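ZmpA Glycopeptidase (PDB 6XSX) acts as a glycopeptidase, whose M60 metalloprotease module, the part described here, probably cleaves peptide bonds in glycosylated proteins, as in related M60 enzymes. Local coordinates at residues Leu244-Leu247 with Asp248-Gly251; Asn291-Val295 with Glu296-Asn300; Trp432-Asn435 with Asp436-Leu440. One frame throughout, in Å; residues are numbered along the deposited sequence.

Contact 1: residues Leu244-Leu247 with Asp248-Gly251; sequences LKWL and DNGG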
loop_
_atom_site.group_PDB
_atom_site.type_symbol
_atom_site.label_atom_id
_atom_site.label_comp_id
_atom_site.label_asym_id
_atom_site.label_seq_id
_atom_site.Cartn_x
_atom_site.Cartn_y
_atom_site.Cartn_z
ATOM N N LEU A 244 16.477 2.967 2.287
ATOM C CA LEU A 244 17.000 4.152 1.642
ATOM C C LEU A 244 17.560 3.743 0.285
ATOM O O LEU A 244 18.301 2.764 0.187
ATOM C CB LEU A 244 18.100 4.709 2.550
ATOM C CG LEU A 244 18.899 5.891 2.004
ATOM C CD1 LEU A 244 17.980 7.077 1.733
ATOM C CD2 LEU A 244 20.003 6.277 2.983
ATOM N N LYS A 245 17.190 4.501 -0.750
ATOM C CA LYS A 245 17.734 4.288 -2.080
ATOM C C LYS A 245 18.068 5.640 -2.698
ATOM O O LYS A 245 17.511 6.667 -2.314
ATOM C CB LYS A 245 16.709 3.576 -2.964
ATOM C CG LYS A 245 16.438 2.115 -2.650
ATOM C CD LYS A 245 15.661 1.452 -3.771
ATOM C CE LYS A 245 15.145 0.082 -3.397
ATOM N NZ LYS A 245 14.513 -0.567 -4.565
ATOM N N TRP A 246 18.964 5.619 -3.685
ATOM C CA TRP A 246 19.320 6.836 -4.391
ATOM C C TRP A 246 18.354 7.001 -5.561
ATOM O O TRP A 246 18.516 6.352 -6.589
ATOM C CB TRP A 246 20.786 6.747 -4.842
ATOM C CG TRP A 246 21.268 7.892 -5.679
ATOM C CD1 TRP A 246 20.972 9.215 -5.516
ATOM C CD2 TRP A 246 22.187 7.822 -6.787
ATOM N NE1 TRP A 246 21.616 9.966 -6.462
ATOM C CE2 TRP A 246 22.379 9.141 -7.247
ATOM C CE3 TRP A 246 22.862 6.779 -7.437
ATOM C CZ2 TRP A 246 23.202 9.433 -8.338
ATOM C CZ3 TRP A 246 23.682 7.068 -8.508
ATOM C CH2 TRP A 246 23.848 8.382 -8.954
ATOM N N LEU A 247 17.333 7.848 -5.389
ATOM C CA LEU A 247 16.247 7.869 -6.356
ATOM C C LEU A 247 16.167 9.220 -7.062
ATOM O O LEU A 247 15.172 9.503 -7.726
ATOM C CB LEU A 247 14.932 7.543 -5.637
ATOM C CG LEU A 247 14.889 6.188 -4.933
ATOM C CD1 LEU A 247 13.513 5.937 -4.322
ATOM C CD2 LEU A 247 15.252 5.075 -5.905
ATOM N N ASP A 248 17.230 10.027 -6.945
ATOM C CA ASP A 248 17.214 11.415 -7.386
ATOM C C ASP A 248 16.717 11.522 -8.825
ATOM O O ASP A 248 15.953 12.431 -9.140
ATOM C CB ASP A 248 18.588 12.075 -7.243
ATOM C CG ASP A 248 18.968 12.378 -5.806
ATOM O OD1 ASP A 248 18.215 11.982 -4.892
ATOM O OD2 ASP A 248 20.009 13.031 -5.613
ATOM N N ASN A 249 17.159 10.588 -9.676
ATOM C CA ASN A 249 16.912 10.632 -11.110
ATOM C C ASN A 249 15.633 9.868 -11.460
ATOM O O ASN A 249 15.015 10.147 -12.486
ATOM C CB ASN A 249 18.116 10.132 -11.924
ATOM C CG ASN A 249 19.425 10.830 -11.601
ATOM O OD1 ASN A 249 19.475 12.050 -11.445
ATOM N ND2 ASN A 249 20.500 10.062 -11.510
ATOM N N GLY A 250 15.244 8.905 -10.610
ATOM C CA GLY A 250 14.039 8.121 -10.827
ATOM C C GLY A 250 12.787 8.871 -10.377
ATOM O O GLY A 250 12.769 10.103 -10.349
ATOM N N GLY A 251 11.740 8.112 -10.025
ATOM C CA GLY A 251 10.528 8.672 -9.445
ATOM C C GLY A 251 10.756 9.119 -8.002
ATOM O O GLY A 251 11.896 9.163 -7.533
HETATM O O HOH W 1 19.011 8.232 -9.152
#

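Contact 2: residues Asn291-Val295 with Glu296-Asn300; sequences NRTIV and EVTNN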
loop_
_atom_site.group_PDB
_atom_site.type_symbol
_atom_site.label_atom_id
_atom_site.label_comp_id
_atom_site.label_asym_id
_atom_site.label_seq_id
_atom_site.Cartn_x
_atom_site.Cartn_y
_atom_site.Cartn_z
ATOM N N ASN A 291 -1.472 -11.431 -12.993
ATOM C CA ASN A 291 -1.569 -11.006 -14.385
ATOM C C ASN A 291 -2.981 -11.219 -14.942
ATOM O O ASN A 291 -3.253 -10.833 -16.073
ATOM C CB ASN A 291 -0.442 -11.554 -15.274
ATOM C CG ASN A 291 -0.451 -13.061 -15.447
ATOM O OD1 ASN A 291 -1.444 -13.737 -15.177
ATOM N ND2 ASN A 291 0.670 -13.600 -15.900
ATOM N N ARG A 292 -3.880 -11.801 -14.139
ATOM C CA ARG A 292 -5.281 -11.952 -14.511
ATOM C C ARG A 292 -6.038 -10.638 -14.315
ATOM O O ARG A 292 -7.118 -10.464 -14.873
ATOM C CB ARG A 292 -5.959 -13.032 -13.667
ATOM C CG ARG A 292 -5.304 -14.401 -13.753
ATOM C CD ARG A 292 -5.945 -15.337 -12.747
ATOM N NE ARG A 292 -5.601 -16.715 -13.059
ATOM C CZ ARG A 292 -6.088 -17.428 -14.077
ATOM N NH1 ARG A 292 -6.969 -16.901 -14.912
ATOM N NH2 ARG A 292 -5.688 -18.676 -14.254
ATOM N N THR A 293 -5.479 -9.726 -13.507
ATOM C CA THR A 293 -6.094 -8.429 -13.262
ATOM C C THR A 293 -5.217 -7.321 -13.848
ATOM O O THR A 293 -4.252 -7.606 -14.549
ATOM C CB THR A 293 -6.432 -8.261 -11.773
ATOM O OG1 THR A 293 -7.254 -7.097 -11.669
ATOM C CG2 THR A 293 -5.211 -8.131 -10.887
ATOM N N ILE A 294 -5.561 -6.057 -13.572
ATOM C CA ILE A 294 -4.713 -4.936 -13.958
ATOM C C ILE A 294 -4.174 -4.296 -12.679
ATOM O O ILE A 294 -4.836 -3.440 -12.089
ATOM C CB ILE A 294 -5.482 -3.907 -14.815
ATOM C CG1 ILE A 294 -6.293 -4.553 -15.947
ATOM C CG2 ILE A 294 -4.534 -2.839 -15.348
ATOM C CD1 ILE A 294 -7.288 -3.604 -16.626
ATOM N N VAL A 295 -2.965 -4.708 -12.266
ATOM C CA VAL A 295 -2.470 -4.387 -10.935
ATOM C C VAL A 295 -2.126 -2.900 -10.826
ATOM O O VAL A 295 -2.212 -2.328 -9.738
ATOM C CB VAL A 295 -1.328 -5.315 -10.472
ATOM C CG1 VAL A 295 -1.831 -6.730 -10.252
ATOM C CG2 VAL A 295 -0.120 -5.294 -11.407
ATOM N N GLU A 296 -1.792 -2.273 -11.963
ATOM C CA GLU A 296 -1.491 -0.848 -12.006
ATOM C C GLU A 296 -2.722 -0.045 -11.586
ATOM O O GLU A 296 -2.615 1.073 -11.081
ATOM C CB GLU A 296 -1.026 -0.432 -13.403
ATOM C CG GLU A 296 0.294 -1.065 -13.814
ATOM C CD GLU A 296 0.228 -2.422 -14.506
ATOM O OE1 GLU A 296 -0.895 -2.965 -14.693
ATOM O OE2 GLU A 296 1.311 -2.942 -14.859
ATOM N N VAL A 297 -3.906 -0.615 -11.812
ATOM C CA VAL A 297 -5.116 0.087 -11.417
ATOM C C VAL A 297 -5.416 -0.283 -9.967
ATOM O O VAL A 297 -5.497 0.602 -9.115
ATOM C CB VAL A 297 -6.289 -0.184 -12.380
ATOM C CG1 VAL A 297 -7.601 0.373 -11.858
ATOM C CG2 VAL A 297 -6.007 0.360 -13.778
ATOM N N THR A 298 -5.484 -1.598 -9.699
ATOM C CA THR A 298 -6.074 -2.123 -8.480
ATOM C C THR A 298 -5.191 -1.846 -7.263
ATOM O O THR A 298 -5.700 -1.811 -6.149
ATOM C CB THR A 298 -6.495 -3.597 -8.609
ATOM O OG1 THR A 298 -5.376 -4.410 -8.962
ATOM C CG2 THR A 298 -7.618 -3.809 -9.596
ATOM N N ASN A 299 -3.888 -1.605 -7.467
ATOM C CA ASN A 299 -2.973 -1.477 -6.338
ATOM C C ASN A 299 -3.193 -0.158 -5.590
ATOM O O ASN A 299 -2.773 -0.007 -4.441
ATOM C CB ASN A 299 -1.527 -1.822 -6.716
ATOM C CG ASN A 299 -1.313 -3.313 -6.918
ATOM O OD1 ASN A 299 -2.160 -4.126 -6.549
ATOM N ND2 ASN A 299 -0.178 -3.694 -7.489
ATOM N N ASN A 300 -3.884 0.782 -6.237
ATOM C CA ASN A 300 -4.210 2.075 -5.659
ATOM C C ASN A 300 -5.220 1.932 -4.522
ATOM O O ASN A 300 -5.425 2.860 -3.744
ATOM C CB ASN A 300 -4.813 2.993 -6.721
ATOM C CG ASN A 300 -3.826 3.313 -7.821
ATOM O OD1 ASN A 300 -2.751 3.831 -7.553
ATOM N ND2 ASN A 300 -4.183 3.001 -9.057
#

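Contact 3: residues Trp432-Asn435 with Asp436-Leu440; sequences WYAN and DKMYL. With EDO (1,2-ethanediol), chain E.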
loop_
_atom_site.group_PDB
_atom_site.type_symbol
_atom_site.label_atom_id
_atom_site.label_comp_id
_atom_site.label_asym_id
_atom_site.label_seq_id
_atom_site.Cartn_x
_atom_site.Cartn_y
_atom_site.Cartn_z
ATOM N N TRP A 432 -22.941 4.614 -8.012
ATOM C CA TRP A 432 -21.961 5.426 -8.722
ATOM C C TRP A 432 -21.923 6.863 -8.204
ATOM O O TRP A 432 -21.112 7.656 -8.675
ATOM C CB TRP A 432 -22.182 5.394 -10.240
ATOM C CG TRP A 432 -23.623 5.555 -10.624
ATOM C CD1 TRP A 432 -24.266 6.716 -10.940
ATOM C CD2 TRP A 432 -24.614 4.514 -10.700
ATOM N NE1 TRP A 432 -25.584 6.472 -11.222
ATOM C CE2 TRP A 432 -25.829 5.130 -11.084
ATOM C CE3 TRP A 432 -24.596 3.127 -10.485
ATOM C CZ2 TRP A 432 -27.010 4.405 -11.260
ATOM C CZ3 TRP A 432 -25.766 2.413 -10.647
ATOM C CH2 TRP A 432 -26.954 3.043 -11.032
ATOM N N TYR A 433 -22.784 7.204 -7.237
ATOM C CA TYR A 433 -22.707 8.521 -6.615
ATOM C C TYR A 433 -21.793 8.498 -5.384
ATOM O O TYR A 433 -21.570 9.542 -4.773
ATOM C CB TYR A 433 -24.095 9.063 -6.247
ATOM C CG TYR A 433 -24.996 9.470 -7.392
ATOM C CD1 TYR A 433 -24.484 9.815 -8.636
ATOM C CD2 TYR A 433 -26.371 9.558 -7.221
ATOM C CE1 TYR A 433 -25.308 10.184 -9.687
ATOM C CE2 TYR A 433 -27.212 9.930 -8.261
ATOM C CZ TYR A 433 -26.678 10.247 -9.499
ATOM O OH TYR A 433 -27.489 10.616 -10.534
ATOM N N ALA A 434 -21.261 7.319 -5.012
ATOM C CA ALA A 434 -20.378 7.233 -3.855
ATOM C C ALA A 434 -19.189 8.171 -4.041
ATOM O O ALA A 434 -18.666 8.297 -5.149
ATOM C CB ALA A 434 -19.897 5.815 -3.630
ATOM N N ASN A 435 -18.782 8.817 -2.942
ATOM C CA ASN A 435 -17.621 9.697 -2.920
ATOM C C ASN A 435 -17.109 9.821 -1.485
ATOM O O ASN A 435 -17.762 9.368 -0.547
ATOM C CB ASN A 435 -17.911 11.041 -3.601
ATOM C CG ASN A 435 -18.863 11.911 -2.813
ATOM O OD1 ASN A 435 -18.458 12.534 -1.838
ATOM N ND2 ASN A 435 -20.128 11.954 -3.213
ATOM N N ASP A 436 -15.932 10.441 -1.332
ATOM C CA ASP A 436 -15.201 10.520 -0.080
ATOM C C ASP A 436 -16.003 11.178 1.042
ATOM O O ASP A 436 -15.696 10.932 2.208
ATOM C CB ASP A 436 -13.817 11.160 -0.262
ATOM C CG ASP A 436 -12.873 10.335 -1.122
ATOM O OD1 ASP A 436 -13.117 9.137 -1.283
ATOM O OD2 ASP A 436 -11.917 10.904 -1.646
ATOM N N LYS A 437 -17.018 11.997 0.719
ATOM C CA LYS A 437 -17.816 12.616 1.776
ATOM C C LYS A 437 -18.431 11.558 2.696
ATOM O O LYS A 437 -18.676 11.828 3.871
ATOM C CB LYS A 437 -18.880 13.571 1.224
ATOM C CG LYS A 437 -18.317 14.806 0.537
ATOM C CD LYS A 437 -19.275 15.981 0.532
ATOM C CE LYS A 437 -19.621 16.464 1.924
ATOM N NZ LYS A 437 -20.625 17.552 1.873
ATOM N N MET A 438 -18.625 10.346 2.165
ATOM C CA MET A 438 -19.252 9.254 2.902
ATOM C C MET A 438 -18.470 8.926 4.179
ATOM O O MET A 438 -19.077 8.504 5.156
ATOM C CB MET A 438 -19.394 7.993 2.040
ATOM C CG MET A 438 -20.476 8.105 0.960
ATOM S SD MET A 438 -20.326 6.775 -0.271
ATOM C CE MET A 438 -20.721 5.357 0.755
ATOM N N TYR A 439 -17.138 9.129 4.183
ATOM C CA TYR A 439 -16.374 9.003 5.418
ATOM C C TYR A 439 -15.995 10.364 6.005
ATOM O O TYR A 439 -15.934 10.501 7.230
ATOM C CB TYR A 439 -15.190 8.035 5.296
ATOM C CG TYR A 439 -14.029 8.508 4.454
ATOM C CD1 TYR A 439 -13.936 8.154 3.117
ATOM C CD2 TYR A 439 -13.021 9.297 4.985
ATOM C CE1 TYR A 439 -12.876 8.568 2.326
ATOM C CE2 TYR A 439 -11.949 9.722 4.210
ATOM C CZ TYR A 439 -11.875 9.352 2.874
ATOM O OH TYR A 439 -10.821 9.742 2.091
ATOM N N LEU A 440 -15.726 11.357 5.143
ATOM C CA LEU A 440 -15.259 12.663 5.598
ATOM C C LEU A 440 -16.308 13.388 6.448
ATOM O O LEU A 440 -15.947 14.157 7.342
ATOM C CB LEU A 440 -14.842 13.514 4.392
ATOM C CG LEU A 440 -13.533 13.097 3.716
ATOM C CD1 LEU A 440 -13.362 13.823 2.391
ATOM C CD2 LEU A 440 -12.332 13.340 4.627
HETATM C C1 EDO E . -23.192 18.457 -0.951
HETATM O O1 EDO E . -22.372 17.525 -0.264
HETATM C C2 EDO E . -22.983 19.871 -0.552
HETATM O O2 EDO E . -22.338 20.004 0.686
#

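Contact 1: residues Leu244-Leu247 with Asp248-Gly251
W246 and D248 meet where the chain leaves a strand and enters a turn, a small example of a loop in which a backbone bond, a polar approach and a water share the work. The backbone part is a type I beta-turn spanning L247 to G250: L247 O accepts from G250 N at 2.9 Å, a weak bond because the N-H...O angle is only 121°. The glycine end of the turn is poorly ordered. The side-chain part brings the D248 carboxylate to the rim of the W246 indole, OD2 lying near the ring plane 3.6 Å from NE1, a close approach and not a hydrogen bond, with the two planar groups turned 70° apart. The W246 ring reaches this place because its CG lies anti to the backbone N (chi1 175°). D248 OD1 accepts a hydrogen bond from N263 ND2. The water-mediated part is a bridge: one water donates to W246 O at 3.2 Å and accepts from N249 N at 3.0 Å, while sitting over the centre of one indole face. All this is surface loop between strands 240-244 and 254-256; W246 also leans on R111, and L244 packs on F262 of strand 259-262.

Contact 2: residues Asn291-Val295 with Glu296-Asn300
I294 occupies the N-cap position of a short helix, and its carbonyl illustrates how one acceptor can serve two donors in a first turn. T298 N gives I294 O the straighter bond, 3.1 Å long with an N-H...O angle of 163°, and lies in the carbonyl plane. V297 N reaches the same I294 O at 3.0 Å but stands above that plane, 50° out of it. One residue on, V295 O accepts from N299 N at 2.9 Å. V297 O in turn receives the side-chain amide of N300, weakly, since its ND2 is close (2.7 Å) but poorly aligned. The amide of N299 curls back over V295, its ND2 3.6 Å from V295 CB, yet ND2 donates to D288 O rather than to V295 O. T293 OG1 is likewise satisfied outside the turn, by the indole NE1 of W390. With T298 OG1 set between its own backbone N and carbonyl carbon (chi1 58°), the hydroxyl lies near I294 O, at most a weak contact, and the methyl CG2 is left 3.9 Å from T293 OG1. Apolar contact completes the turn: I294 and V297 run side by side, CG2 to CG2 at 3.9 Å. The E296 side chain crosses that of I294 at about a right angle, bringing OE1 close to CG2. I294 leans on helix 383-398 through W383, K386 and H387; V297 and T298 pack on helix 347-361 and N300 on helix 277-286, so the turn is wedged among three helices.

Contact 3: residues Trp432-Asn435 with Asp436-Leu440
N435 holds the start of helix 437-440 through K437 and M438, a buried, local capping contact at the junction between the helical part of the module and the C-terminal strands. The N435 amide oxygen OD1 accepts a hydrogen bond from K437 N at 3.0 Å, the donor being tilted 32° from the carbonyl plane, and K437 CB and CG lie alongside that oxygen. A chi1 of 70° tucks the N435 amide back over its own backbone, which puts OD1 beside K437 N. Its other end, ND2, donates to Y433 O at 3.2 Å and also to I479 O on strand 478-485. The M438 side chain turns back so that SD lies 3.5 Å from A434 CB. Bent at chi3, the K437 chain brings NZ 2.8 Å from O1 of a 1,2-ethanediol, probably a crystallisation additive, which S494 O also binds. The carboxylate of D436 is gripped by S314, T317, W322 and W356. N435 OD1 caps K437 N, M438 N returns to N435 O at 3.0 Å, and N435 N leans weakly on M438 SD: a capping box in which a thioether sulfur replaces the usual oxygen acceptor.

The three contacts follow one another along the chain without touching. Contacts 1 and 2 have centres about 24 Å apart and both lie close to the HExxH pattern of helix 277-286, which probably marks the metalloprotease site, although no metal is bound to it here. L247 of contact 1 lies near that pattern without touching it, whereas N299 and N300 of contact 2 do touch it, N300 packing on H281. Contact 3 lies about 23 Å from contact 2 between centres, with nearest atoms about 10 Å apart, and helix 347-361 links them: V297 and T298 pack on its middle, D436 and M438 on L360 near its C-terminal end. Contacts 1 and 3 are the most distant pair, 35 Å between centres.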